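Local coordinates for protein phosphoribosylaminoimidazole-succinocarboxamide synthase (Saccharomyces cerevisiae, PDB 2CNV) that joins aspartate to the carboxyaminoimidazole ribotide CAIR at the expense of ATP, forming SAICAR in purine biosynthesis, at residues R17-D22 with R38-D43; Y124-A129 with S240-N245; A214-E219 with E234-D239. One frame throughout, in Å; residues are numbered along the deposited sequence. Where two conformers were deposited one is given.

Contact 1: residues R17-D22 with R38-D43; sequences RGKVRD and RISAYD. With SSS (N-{[5-amino-1-(5-O-phosphono-beta-D-arabinofuranosyl)-1H-imidazol-4-yl]carbonyl}-L-aspartic acid), chain D; SO4 (sulfate ion), chain E.
Arg38 sends its guanidinium across to the 17-22 turn and bonds to three residues there. Its NE donates an almost straight bond to Lys19 O (2.7 Å, 169°), with the acceptor in the guanidinium plane but the donor standing above the carbonyl plane. NH2 reaches Gly18 O at 2.9 Å by a more bent bond, this oxygen lying tilted from the guanidinium plane. End-on, NH1 and NH2 both grip the single oxygen Asp22 OD1, NH2 at 2.9 Å and nearly along the C-O direction, NH1 from the syn side; carboxylate and guanidinium are almost coplanar, 20° apart. A bend at chi3 (-61°) in the Arg38 chain presents both the NE edge and the end of the group to the turn. Were Arg38 an alanine, Asp22 OD1 and the carbonyls of Gly18 and Lys19 would probably lose these donors, and the turn a tie to residues 38-43. The other carboxylate oxygen, Asp22 OD2, takes a weak bond from Arg17 NE, in one of two conformers, and another from Thr6. Arg17, Asp22 and Arg38 form a salt-bridge network, and Arg38 NH1 also donates to Thr4 O.

Farther along, Lys19 stretches over Ser40, its CE 3.5 Å from Ser40 OG, and ends in a long, weak salt bridge from NZ to Asp43 OD2 (3.3 Å). Ser40 OG, in one of two conformers, and the backbone N of Asp43 both bind O65 of the SAICAR-like ligand, the former at 2.7 Å, and Tyr42 N donates to O68, so the 38-43 segment cradles the succinyl carboxylates. Behind this, Ile39 packs on helices 53-67, 261-269 and 282-300, while Val20 and Asp22 bond through their backbones to Thr36 and to Val34 of strand 30-35.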
loop_
_atom_site.group_PDB
_atom_site.type_symbol
_atom_site.label_atom_id
_atom_site.label_comp_id
_atom_site.label_asym_id
_atom_site.label_seq_id
_atom_site.Cartn_x
_atom_site.Cartn_y
_atom_site.Cartn_z
ATOM N N ARG A 17 6.122 -13.426 5.619
ATOM C CA ARG A 17 4.683 -13.204 5.612
ATOM C C ARG A 17 4.394 -11.917 6.353
ATOM O O ARG A 17 4.649 -11.828 7.558
ATOM C CB ARG A 17 3.940 -14.364 6.269
ATOM C CG ARG A 17 3.229 -15.228 5.274
ATOM C CD ARG A 17 2.249 -16.184 5.915
ATOM N NE ARG A 17 1.986 -17.305 5.021
ATOM C CZ ARG A 17 2.569 -18.494 5.135
ATOM N NH1 ARG A 17 2.283 -19.456 4.272
ATOM N NH2 ARG A 17 3.432 -18.723 6.117
ATOM N N GLY A 18 3.902 -10.912 5.633
ATOM C CA GLY A 18 3.493 -9.660 6.260
ATOM C C GLY A 18 2.061 -9.772 6.741
ATOM O O GLY A 18 1.497 -10.865 6.771
ATOM N N LYS A 19 1.468 -8.640 7.108
ATOM C CA LYS A 19 0.045 -8.582 7.466
ATOM C C LYS A 19 -0.837 -9.172 6.354
ATOM O O LYS A 19 -1.810 -9.879 6.630
ATOM C CB LYS A 19 -0.386 -7.133 7.696
ATOM C CG LYS A 19 -0.047 -6.533 9.073
ATOM C CD LYS A 19 -0.470 -5.069 9.116
ATOM C CE LYS A 19 -0.609 -4.554 10.546
ATOM N NZ LYS A 19 0.703 -4.434 11.247
ATOM N N VAL A 20 -0.487 -8.857 5.103
ATOM C CA VAL A 20 -1.334 -9.163 3.939
ATOM C C VAL A 20 -0.587 -9.916 2.823
ATOM O O VAL A 20 -1.185 -10.728 2.118
ATOM C CB VAL A 20 -1.996 -7.862 3.375
ATOM C CG1 VAL A 20 -2.894 -8.161 2.180
ATOM C CG2 VAL A 20 -2.804 -7.179 4.449
ATOM N N ARG A 21 0.711 -9.664 2.675
ATOM C CA ARG A 21 1.487 -10.269 1.585
ATOM C C ARG A 21 2.337 -11.459 2.026
ATOM O O ARG A 21 3.004 -11.402 3.068
ATOM C CB ARG A 21 2.389 -9.214 0.945
ATOM C CG ARG A 21 3.029 -9.639 -0.370
ATOM C CD ARG A 21 3.384 -8.422 -1.207
ATOM N NE ARG A 21 4.370 -7.584 -0.534
ATOM C CZ ARG A 21 4.504 -6.273 -0.714
ATOM N NH1 ARG A 21 3.708 -5.619 -1.554
ATOM N NH2 ARG A 21 5.437 -5.617 -0.044
ATOM N N ASP A 22 2.308 -12.528 1.224
ATOM C CA ASP A 22 3.281 -13.613 1.330
ATOM C C ASP A 22 4.345 -13.411 0.250
ATOM O O ASP A 22 4.017 -13.229 -0.923
ATOM C CB ASP A 22 2.613 -14.994 1.159
ATOM C CG ASP A 22 1.541 -15.279 2.211
ATOM O OD1 ASP A 22 1.258 -14.406 3.058
ATOM O OD2 ASP A 22 0.971 -16.383 2.200
ATOM N N ARG A 38 -6.263 -11.353 3.329
ATOM C CA ARG A 38 -6.174 -10.906 4.714
ATOM C C ARG A 38 -6.416 -9.396 4.802
ATOM O O ARG A 38 -6.085 -8.643 3.878
ATOM C CB ARG A 38 -4.797 -11.258 5.317
ATOM C CG ARG A 38 -4.516 -12.763 5.412
ATOM C CD ARG A 38 -3.318 -13.087 6.313
ATOM N NE ARG A 38 -2.036 -12.508 5.884
ATOM C CZ ARG A 38 -1.116 -13.131 5.140
ATOM N NH1 ARG A 38 -1.325 -14.360 4.686
ATOM N NH2 ARG A 38 0.026 -12.517 4.842
ATOM N N ILE A 39 -7.020 -8.968 5.908
ATOM C CA ILE A 39 -7.259 -7.549 6.163
ATOM C C ILE A 39 -6.886 -7.216 7.613
ATOM O O ILE A 39 -7.094 -8.038 8.509
ATOM C CB ILE A 39 -8.738 -7.175 5.870
ATOM C CG1 ILE A 39 -8.998 -5.671 6.095
ATOM C CG2 ILE A 39 -9.701 -8.056 6.690
ATOM C CD1 ILE A 39 -10.294 -5.169 5.461
ATOM N N SER A 40 -6.334 -6.022 7.831
ATOM C CA SER A 40 -5.966 -5.579 9.177
ATOM C C SER A 40 -6.791 -4.364 9.595
ATOM O O SER A 40 -7.237 -3.577 8.749
ATOM C CB SER A 40 -4.461 -5.267 9.252
ATOM O OG SER A 40 -4.077 -4.848 10.549
ATOM N N ALA A 41 -7.016 -4.234 10.900
ATOM C CA ALA A 41 -7.661 -3.051 11.466
ATOM C C ALA A 41 -7.085 -2.852 12.856
ATOM O O ALA A 41 -6.869 -3.826 13.578
ATOM C CB ALA A 41 -9.159 -3.230 11.526
ATOM N N TYR A 42 -6.806 -1.607 13.228
ATOM C CA TYR A 42 -6.198 -1.329 14.538
ATOM C C TYR A 42 -4.957 -2.195 14.792
ATOM O O TYR A 42 -4.778 -2.756 15.877
ATOM C CB TYR A 42 -7.234 -1.506 15.659
ATOM C CG TYR A 42 -8.468 -0.650 15.483
ATOM C CD1 TYR A 42 -8.423 0.725 15.719
ATOM C CD2 TYR A 42 -9.678 -1.209 15.083
ATOM C CE1 TYR A 42 -9.550 1.520 15.557
ATOM C CE2 TYR A 42 -10.816 -0.422 14.921
ATOM C CZ TYR A 42 -10.743 0.941 15.163
ATOM O OH TYR A 42 -11.858 1.732 15.008
ATOM N N ASP A 43 -4.117 -2.304 13.764
ATOM C CA ASP A 43 -2.861 -3.075 13.791
ATOM C C ASP A 43 -2.910 -4.588 14.061
ATOM O O ASP A 43 -1.873 -5.191 14.373
ATOM C CB ASP A 43 -1.797 -2.407 14.673
ATOM C CG ASP A 43 -0.630 -1.886 13.868
ATOM O OD1 ASP A 43 -0.800 -0.871 13.148
ATOM O OD2 ASP A 43 0.459 -2.501 13.954
HETATM P PA SSS D . 0.307 7.274 10.353
HETATM O O1A SSS D . -0.715 6.395 11.015
HETATM O O2A SSS D . 1.655 7.245 11.031
HETATM O O3A SSS D . -0.191 8.643 9.993
HETATM O "O5'" SSS D . 0.572 6.580 8.933
HETATM C "C5'" SSS D . 1.712 6.885 8.133
HETATM C "C4'" SSS D . 1.594 6.147 6.807
HETATM O "O4'" SSS D . 1.295 4.780 7.080
HETATM C "C1'" SSS D . 0.407 4.279 6.080
HETATM N N9 SSS D . -0.455 3.179 6.591
HETATM C C4 SSS D . -0.974 2.960 7.802
HETATM O O6 SSS D . -2.047 1.493 10.149
HETATM N N3 SSS D . -0.837 3.804 8.872
HETATM C C6 SSS D . -2.419 1.231 9.012
HETATM N N6 SSS D . -3.463 0.441 8.748
HETATM C C61 SSS D . -4.282 -0.181 9.783
HETATM C C62 SSS D . -3.714 -1.495 10.249
HETATM C C63 SSS D . -5.641 -0.392 9.116
HETATM C C64 SSS D . -6.649 0.594 9.664
HETATM O O65 SSS D . -4.419 -2.216 10.976
HETATM O O66 SSS D . -2.560 -1.836 9.908
HETATM O O67 SSS D . -6.999 1.546 8.931
HETATM O O68 SSS D . -7.104 0.429 10.823
HETATM C C5 SSS D . -1.690 1.779 7.834
HETATM N N7 SSS D . -1.577 1.264 6.591
HETATM C C8 SSS D . -0.821 2.117 5.854
HETATM C "C2'" SSS D . -0.320 5.472 5.468
HETATM O "O2'" SSS D . -1.685 5.635 5.838
HETATM C "C3'" SSS D . 0.457 6.674 5.939
HETATM O "O3'" SSS D . 0.922 7.277 4.740
HETATM S S SO4 E . -12.295 5.354 14.047
HETATM O O1 SO4 E . -13.712 5.044 14.186
HETATM O O2 SO4 E . -11.935 5.263 12.638
HETATM O O3 SO4 E . -12.048 6.718 14.507
HETATM O O4 SO4 E . -11.485 4.432 14.839
#

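Contact 2: residues Y124-A129 with S240-N245; sequences YITGSA and SSRFWN. With SSS (N-{[5-amino-1-(5-O-phosphono-beta-D-arabinofuranosyl)-1H-imidazol-4-yl]carbonyl}-L-aspartic acid), chain D.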
loop_
_atom_site.group_PDB
_atom_site.type_symbol
_atom_site.label_atom_id
_atom_site.label_comp_id
_atom_site.label_asym_id
_atom_site.label_seq_id
_atom_site.Cartn_x
_atom_site.Cartn_y
_atom_site.Cartn_z
ATOM N N TYR A 124 -2.292 15.725 3.448
ATOM C CA TYR A 124 -3.284 16.210 4.397
ATOM C C TYR A 124 -2.843 15.826 5.807
ATOM O O TYR A 124 -2.214 14.781 5.999
ATOM C CB TYR A 124 -4.664 15.584 4.103
ATOM C CG TYR A 124 -5.234 15.912 2.732
ATOM C CD1 TYR A 124 -4.698 15.341 1.568
ATOM C CD2 TYR A 124 -6.311 16.795 2.594
ATOM C CE1 TYR A 124 -5.201 15.650 0.312
ATOM C CE2 TYR A 124 -6.824 17.111 1.335
ATOM C CZ TYR A 124 -6.266 16.533 0.202
ATOM O OH TYR A 124 -6.770 16.832 -1.049
ATOM N N ILE A 125 -3.174 16.650 6.794
ATOM C CA ILE A 125 -2.752 16.353 8.168
ATOM C C ILE A 125 -3.765 15.434 8.856
ATOM O O ILE A 125 -4.907 15.818 9.102
ATOM C CB ILE A 125 -2.438 17.639 9.003
ATOM C CG1 ILE A 125 -1.699 17.280 10.308
ATOM C CG2 ILE A 125 -3.714 18.464 9.265
ATOM C CD1 ILE A 125 -1.021 18.468 10.981
ATOM N N THR A 126 -3.336 14.212 9.140
ATOM C CA THR A 126 -4.189 13.205 9.780
ATOM C C THR A 126 -3.290 12.184 10.502
ATOM O O THR A 126 -2.077 12.381 10.565
ATOM C CB THR A 126 -5.152 12.544 8.741
ATOM O OG1 THR A 126 -6.129 11.739 9.410
ATOM C CG2 THR A 126 -4.388 11.702 7.710
ATOM N N GLY A 127 -3.876 11.125 11.064
ATOM C CA GLY A 127 -3.089 10.048 11.686
ATOM C C GLY A 127 -2.077 10.550 12.702
ATOM O O GLY A 127 -2.374 11.438 13.492
ATOM N N SER A 128 -0.869 10.000 12.663
ATOM C CA SER A 128 0.151 10.342 13.658
ATOM C C SER A 128 0.727 11.752 13.474
ATOM O O SER A 128 1.301 12.310 14.413
ATOM C CB SER A 128 1.263 9.292 13.694
ATOM O OG SER A 128 2.063 9.339 12.526
ATOM N N ALA A 129 0.568 12.321 12.276
ATOM C CA ALA A 129 0.936 13.720 12.017
ATOM C C ALA A 129 0.053 14.663 12.811
ATOM O O ALA A 129 0.553 15.571 13.485
ATOM C CB ALA A 129 0.826 14.038 10.529
ATOM N N SER A 240 -1.833 0.652 1.676
ATOM C CA SER A 240 -0.607 1.457 1.790
ATOM C C SER A 240 -0.859 2.959 1.994
ATOM O O SER A 240 0.086 3.734 2.211
ATOM C CB SER A 240 0.282 1.243 0.555
ATOM O OG SER A 240 -0.311 1.833 -0.587
ATOM N N SER A 241 -2.128 3.362 1.934
ATOM C CA SER A 241 -2.511 4.780 1.895
ATOM C C SER A 241 -3.804 4.977 2.668
ATOM O O SER A 241 -4.479 3.999 2.996
ATOM C CB SER A 241 -2.754 5.220 0.449
ATOM O OG SER A 241 -1.895 4.544 -0.459
ATOM N N ARG A 242 -4.135 6.238 2.952
ATOM C CA ARG A 242 -5.439 6.611 3.486
ATOM C C ARG A 242 -6.355 7.116 2.385
ATOM O O ARG A 242 -6.123 8.181 1.810
ATOM C CB ARG A 242 -5.300 7.681 4.571
ATOM C CG ARG A 242 -5.016 7.116 5.938
ATOM C CD ARG A 242 -5.044 8.208 7.004
ATOM N NE ARG A 242 -4.726 7.643 8.306
ATOM C CZ ARG A 242 -3.523 7.649 8.875
ATOM N NH1 ARG A 242 -2.476 8.215 8.274
ATOM N NH2 ARG A 242 -3.367 7.077 10.062
ATOM N N PHE A 243 -7.385 6.332 2.085
ATOM C CA PHE A 243 -8.397 6.691 1.104
ATOM C C PHE A 243 -9.580 7.349 1.811
ATOM O O PHE A 243 -10.091 6.818 2.797
ATOM C CB PHE A 243 -8.878 5.439 0.343
ATOM C CG PHE A 243 -7.968 4.996 -0.796
ATOM C CD1 PHE A 243 -6.622 5.363 -0.844
ATOM C CD2 PHE A 243 -8.469 4.172 -1.802
ATOM C CE1 PHE A 243 -5.795 4.939 -1.894
ATOM C CE2 PHE A 243 -7.657 3.738 -2.852
ATOM C CZ PHE A 243 -6.312 4.119 -2.899
ATOM N N TRP A 244 -9.999 8.502 1.301
ATOM C CA TRP A 244 -11.188 9.201 1.776
ATOM C C TRP A 244 -12.145 9.469 0.621
ATOM O O TRP A 244 -11.714 9.759 -0.498
ATOM C CB TRP A 244 -10.811 10.566 2.371
ATOM C CG TRP A 244 -9.983 10.537 3.633
ATOM C CD1 TRP A 244 -9.887 9.520 4.538
ATOM C CD2 TRP A 244 -9.177 11.604 4.140
ATOM N NE1 TRP A 244 -9.053 9.878 5.570
ATOM C CE2 TRP A 244 -8.605 11.155 5.353
ATOM C CE3 TRP A 244 -8.875 12.897 3.680
ATOM C CZ2 TRP A 244 -7.747 11.955 6.121
ATOM C CZ3 TRP A 244 -8.022 13.696 4.443
ATOM C CH2 TRP A 244 -7.467 13.219 5.653
ATOM N N ASN A 245 -13.439 9.416 0.918
ATOM C CA ASN A 245 -14.483 9.895 0.012
ATOM C C ASN A 245 -14.387 11.408 -0.180
ATOM O O ASN A 245 -14.568 12.190 0.764
ATOM C CB ASN A 245 -15.868 9.504 0.553
ATOM C CG ASN A 245 -17.020 9.970 -0.347
ATOM O OD1 ASN A 245 -16.913 10.953 -1.077
ATOM N ND2 ASN A 245 -18.139 9.271 -0.262
HETATM P PA SSS D . 0.307 7.274 10.353
HETATM O O1A SSS D . -0.715 6.395 11.015
HETATM O O2A SSS D . 1.655 7.245 11.031
HETATM O O3A SSS D . -0.191 8.643 9.993
HETATM O "O5'" SSS D . 0.572 6.580 8.933
HETATM C "C5'" SSS D . 1.712 6.885 8.133
HETATM C "C4'" SSS D . 1.594 6.147 6.807
HETATM O "O4'" SSS D . 1.295 4.780 7.080
HETATM C "C1'" SSS D . 0.407 4.279 6.080
HETATM N N9 SSS D . -0.455 3.179 6.591
HETATM C C4 SSS D . -0.974 2.960 7.802
HETATM O O6 SSS D . -2.047 1.493 10.149
HETATM N N3 SSS D . -0.837 3.804 8.872
HETATM C C6 SSS D . -2.419 1.231 9.012
HETATM N N6 SSS D . -3.463 0.441 8.748
HETATM C C61 SSS D . -4.282 -0.181 9.783
HETATM C C62 SSS D . -3.714 -1.495 10.249
HETATM C C63 SSS D . -5.641 -0.392 9.116
HETATM C C64 SSS D . -6.649 0.594 9.664
HETATM O O65 SSS D . -4.419 -2.216 10.976
HETATM O O66 SSS D . -2.560 -1.836 9.908
HETATM O O67 SSS D . -6.999 1.546 8.931
HETATM O O68 SSS D . -7.104 0.429 10.823
HETATM C C5 SSS D . -1.690 1.779 7.834
HETATM N N7 SSS D . -1.577 1.264 6.591
HETATM C C8 SSS D . -0.821 2.117 5.854
HETATM C "C2'" SSS D . -0.320 5.472 5.468
HETATM O "O2'" SSS D . -1.685 5.635 5.838
HETATM C "C3'" SSS D . 0.457 6.674 5.939
HETATM O "O3'" SSS D . 0.922 7.277 4.740
HETATM O O HOH W 1 -7.777 9.378 8.594
#
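Tyr124 opens the 124-129 segment by packing against Trp244. The indole turns an edge toward the phenol face in an offset edge-to-face pair, ring planes 75° apart and centroids 5.7 Å apart, and Trp244 CZ3 also lies 3.9 Å from Tyr124 CB. Two residues on, Thr126 fills the angle between Trp244 and Arg242. Its CB and OG1 sit at the indole edge, OG1 3.7 Å from Trp244 CZ2, and its methyl CG2 touches Arg242 CD at 3.6 Å. With OG1 anti to the backbone N (chi1 -170°), the hydroxyl also reaches a water that accepts a weak bond from Trp244 NE1; this bridge gives the buried indole nitrogen a polar partner.

Gly127 then brings bare backbone over one face of the Arg242 guanidinium, its CA 3.4 Å from Arg242 NH2, while the ligand's O2' lies over the opposite face. A beta carbon on Gly127 would collide with both Arg242 NH2 and the phosphate oxygen O3A, and its phi is positive. Ser128, in the first turn of helix 127-136, grips the phosphate twice: OG donates to O2A at 2.6 Å and the backbone N to O3A. Arg242, extended from CG to NE, meets the same group in its own plane with two nitrogens, NH1 to O3A and NH2 to O1A, both at 2.9 Å. Asp215 holds Arg242 NH1 in a salt bridge and so positions this first-shell arginine, while Asn173 bonds to Ser128 OG.

Together the glycine, the serine of the first helical turn and the strand arginine form the phosphate end of what is probably the site for the imidazole ribotide, CAIR or SAICAR, where backbone N-H, hydroxyl and guanidinium surround the 5'-phosphate of the bound analogue.

Contact 3: residues A214-E219 with E234-D239; sequences ADTKFE and EVLTPD. With SSS (N-{[5-amino-1-(5-O-phosphono-beta-D-arabinofuranosyl)-1H-imidazol-4-yl]carbonyl}-L-aspartic acid), chain D.
Residues 214-219 of strand 211-223 and the irregular run 234-239 lie side by side in a hairpin, but too far apart for direct pairing, with CA atoms 6.3 Å apart at Thr216 and Leu236, and waters fill the polar gap. One water bonds to Thr216 OG1 at 2.6 Å, donates to Lys217 O and accepts from Leu236 N at 2.9 Å; a second lies between Lys217 O and Glu234 O, a third between Glu219 N and Glu234 O. Beside them, Leu236 forks between two partners. Its CD2 rests on Thr216, 3.6 Å from OG1, the two side chains crossing at about a right angle, and its CD1 meets the edge of the Phe218 ring at CE1 (4.0 Å). Val235 CG1 approaches that same edge, and Thr216 CG2 lies over one face of the ring. Thr216 OG1 is also bonded to Ser241. Nearer the ligand, Asp215 OD1 accepts from the sugar O2' at 3.0 Å and more weakly from O3'. Thr237 OG1 accepts from Asp239 N, an ST turn in the 234-239 run. Apolar contacts thus close one part of the interface, and bound waters give Lys217 O, Leu236 N and Glu219 N polar partners where the segments stand apart.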
loop_
_atom_site.group_PDB
_atom_site.type_symbol
_atom_site.label_atom_id
_atom_site.label_comp_id
_atom_site.label_asym_id
_atom_site.label_seq_id
_atom_site.Cartn_x
_atom_site.Cartn_y
_atom_site.Cartn_z
ATOM N N ALA A 214 -5.138 10.790 1.165
ATOM C CA ALA A 214 -4.647 11.731 2.188
ATOM C C ALA A 214 -3.132 11.638 2.389
ATOM O O ALA A 214 -2.459 12.642 2.653
ATOM C CB ALA A 214 -5.362 11.474 3.504
ATOM N N ASP A 215 -2.620 10.414 2.281
ATOM C CA ASP A 215 -1.204 10.130 2.431
ATOM C C ASP A 215 -0.940 8.727 1.892
ATOM O O ASP A 215 -1.887 7.988 1.583
ATOM C CB ASP A 215 -0.758 10.275 3.901
ATOM C CG ASP A 215 -1.600 9.443 4.859
ATOM O OD1 ASP A 215 -1.918 8.286 4.523
ATOM O OD2 ASP A 215 -1.933 9.936 5.955
ATOM N N THR A 216 0.332 8.368 1.757
ATOM C CA THR A 216 0.704 7.068 1.219
ATOM C C THR A 216 2.099 6.697 1.676
ATOM O O THR A 216 2.930 7.566 1.953
ATOM C CB THR A 216 0.644 7.044 -0.346
ATOM O OG1 THR A 216 0.664 5.689 -0.820
ATOM C CG2 THR A 216 1.803 7.809 -0.962
ATOM N N LYS A 217 2.354 5.397 1.741
ATOM C CA LYS A 217 3.668 4.878 2.072
ATOM C C LYS A 217 4.252 4.192 0.843
ATOM O O LYS A 217 3.722 3.196 0.381
ATOM C CB LYS A 217 3.551 3.905 3.249
ATOM C CG LYS A 217 4.863 3.315 3.748
ATOM C CD LYS A 217 4.693 2.695 5.138
ATOM C CE LYS A 217 3.960 1.361 5.085
ATOM N NZ LYS A 217 3.513 0.899 6.436
ATOM N N PHE A 218 5.321 4.751 0.293
ATOM C CA PHE A 218 6.047 4.100 -0.794
ATOM C C PHE A 218 7.226 3.334 -0.216
ATOM O O PHE A 218 7.733 3.665 0.863
ATOM C CB PHE A 218 6.615 5.126 -1.788
ATOM C CG PHE A 218 5.582 5.898 -2.569
ATOM C CD1 PHE A 218 4.728 5.262 -3.461
ATOM C CD2 PHE A 218 5.516 7.284 -2.464
ATOM C CE1 PHE A 218 3.792 5.987 -4.197
ATOM C CE2 PHE A 218 4.598 8.013 -3.203
ATOM C CZ PHE A 218 3.728 7.364 -4.065
ATOM N N GLU A 219 7.660 2.305 -0.937
ATOM C CA GLU A 219 8.984 1.751 -0.726
ATOM C C GLU A 219 9.759 1.906 -2.019
ATOM O O GLU A 219 9.232 1.658 -3.103
ATOM C CB GLU A 219 8.930 0.284 -0.304
ATOM C CG GLU A 219 10.303 -0.268 0.088
ATOM C CD GLU A 219 10.267 -1.703 0.599
ATOM O OE1 GLU A 219 9.178 -2.188 0.957
ATOM O OE2 GLU A 219 11.341 -2.344 0.650
ATOM N N GLU A 234 3.969 -2.465 -2.887
ATOM C CA GLU A 234 2.642 -2.120 -3.384
ATOM C C GLU A 234 2.481 -0.604 -3.453
ATOM O O GLU A 234 3.105 0.144 -2.684
ATOM C CB GLU A 234 1.527 -2.749 -2.541
ATOM C CG GLU A 234 1.291 -2.112 -1.174
ATOM C CD GLU A 234 0.055 -2.654 -0.462
ATOM O OE1 GLU A 234 -0.941 -3.018 -1.129
ATOM O OE2 GLU A 234 0.081 -2.710 0.783
ATOM N N VAL A 235 1.643 -0.163 -4.381
ATOM C CA VAL A 235 1.579 1.243 -4.742
ATOM C C VAL A 235 0.162 1.794 -4.630
ATOM O O VAL A 235 -0.758 1.307 -5.289
ATOM C CB VAL A 235 2.147 1.449 -6.174
ATOM C CG1 VAL A 235 2.056 2.893 -6.595
ATOM C CG2 VAL A 235 3.589 0.980 -6.228
ATOM N N LEU A 236 0.015 2.808 -3.784
ATOM C CA LEU A 236 -1.209 3.611 -3.666
ATOM C C LEU A 236 -2.493 2.774 -3.616
ATOM O O LEU A 236 -3.436 3.014 -4.363
ATOM C CB LEU A 236 -1.262 4.672 -4.783
ATOM C CG LEU A 236 -0.234 5.809 -4.650
ATOM C CD1 LEU A 236 0.262 6.277 -6.004
ATOM C CD2 LEU A 236 -0.809 6.962 -3.855
ATOM N N THR A 237 -2.510 1.778 -2.733
ATOM C CA THR A 237 -3.726 0.995 -2.459
ATOM C C THR A 237 -4.312 1.451 -1.115
ATOM O O THR A 237 -3.642 2.164 -0.368
ATOM C CB THR A 237 -3.406 -0.510 -2.363
ATOM O OG1 THR A 237 -2.670 -0.751 -1.161
ATOM C CG2 THR A 237 -2.594 -0.975 -3.561
ATOM N N PRO A 238 -5.560 1.038 -0.791
ATOM C CA PRO A 238 -6.105 1.415 0.515
ATOM C C PRO A 238 -5.368 0.776 1.694
ATOM O O PRO A 238 -5.585 1.185 2.835
ATOM C CB PRO A 238 -7.553 0.901 0.468
ATOM C CG PRO A 238 -7.833 0.590 -0.939
ATOM C CD PRO A 238 -6.529 0.251 -1.576
ATOM N N ASP A 239 -4.505 -0.206 1.431
ATOM C CA ASP A 239 -3.657 -0.761 2.489
ATOM C C ASP A 239 -2.403 0.078 2.734
ATOM O O ASP A 239 -1.950 0.177 3.866
ATOM C CB ASP A 239 -3.259 -2.224 2.211
ATOM C CG ASP A 239 -4.365 -3.221 2.547
ATOM O OD1 ASP A 239 -5.395 -2.831 3.129
ATOM O OD2 ASP A 239 -4.185 -4.416 2.235
HETATM P PA SSS D . 0.307 7.274 10.353
HETATM O O1A SSS D . -0.715 6.395 11.015
HETATM O O2A SSS D . 1.655 7.245 11.031
HETATM O O3A SSS D . -0.191 8.643 9.993
HETATM O "O5'" SSS D . 0.572 6.580 8.933
HETATM C "C5'" SSS D . 1.712 6.885 8.133
HETATM C "C4'" SSS D . 1.594 6.147 6.807
HETATM O "O4'" SSS D . 1.295 4.780 7.080
HETATM C "C1'" SSS D . 0.407 4.279 6.080
HETATM N N9 SSS D . -0.455 3.179 6.591
HETATM C C4 SSS D . -0.974 2.960 7.802
HETATM O O6 SSS D . -2.047 1.493 10.149
HETATM N N3 SSS D . -0.837 3.804 8.872
HETATM C C6 SSS D . -2.419 1.231 9.012
HETATM N N6 SSS D . -3.463 0.441 8.748
HETATM C C61 SSS D . -4.282 -0.181 9.783
HETATM C C62 SSS D . -3.714 -1.495 10.249
HETATM C C63 SSS D . -5.641 -0.392 9.116
HETATM C C64 SSS D . -6.649 0.594 9.664
HETATM O O65 SSS D . -4.419 -2.216 10.976
HETATM O O66 SSS D . -2.560 -1.836 9.908
HETATM O O67 SSS D . -6.999 1.546 8.931
HETATM O O68 SSS D . -7.104 0.429 10.823
HETATM C C5 SSS D . -1.690 1.779 7.834
HETATM N N7 SSS D . -1.577 1.264 6.591
HETATM C C8 SSS D . -0.821 2.117 5.854
HETATM C "C2'" SSS D . -0.320 5.472 5.468
HETATM O "O2'" SSS D . -1.685 5.635 5.838
HETATM C "C3'" SSS D . 0.457 6.674 5.939
HETATM O "O3'" SSS D . 0.922 7.277 4.740
HETATM O O HOH W 2 2.020 3.676 -1.826
HETATM O O HOH W 3 3.735 0.335 0.178
HETATM O O HOH W 4 5.908 1.523 -3.211
#

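From the N terminus, contact 1 comes first and is complete before the others begin: it closes a short loop made largely of strands 21-27 and 30-35. Contact 2 then spans 110 residues, tying the start of helix 127-136 to the end of strand 228-245. Within that long excursion lies contact 3, which joins strands 211-223 and 228-245 of one hairpin. Contacts 2 and 3 meet directly, Ser241 OG lying 2.8 Å from Thr216 OG1, and contact 1 packs on contact 3 through Val20 and Asp239. Contacts 1 and 2 do not touch, yet all three reach the ligand: at its succinyl carboxylates, its phosphate and its sugar hydroxyls.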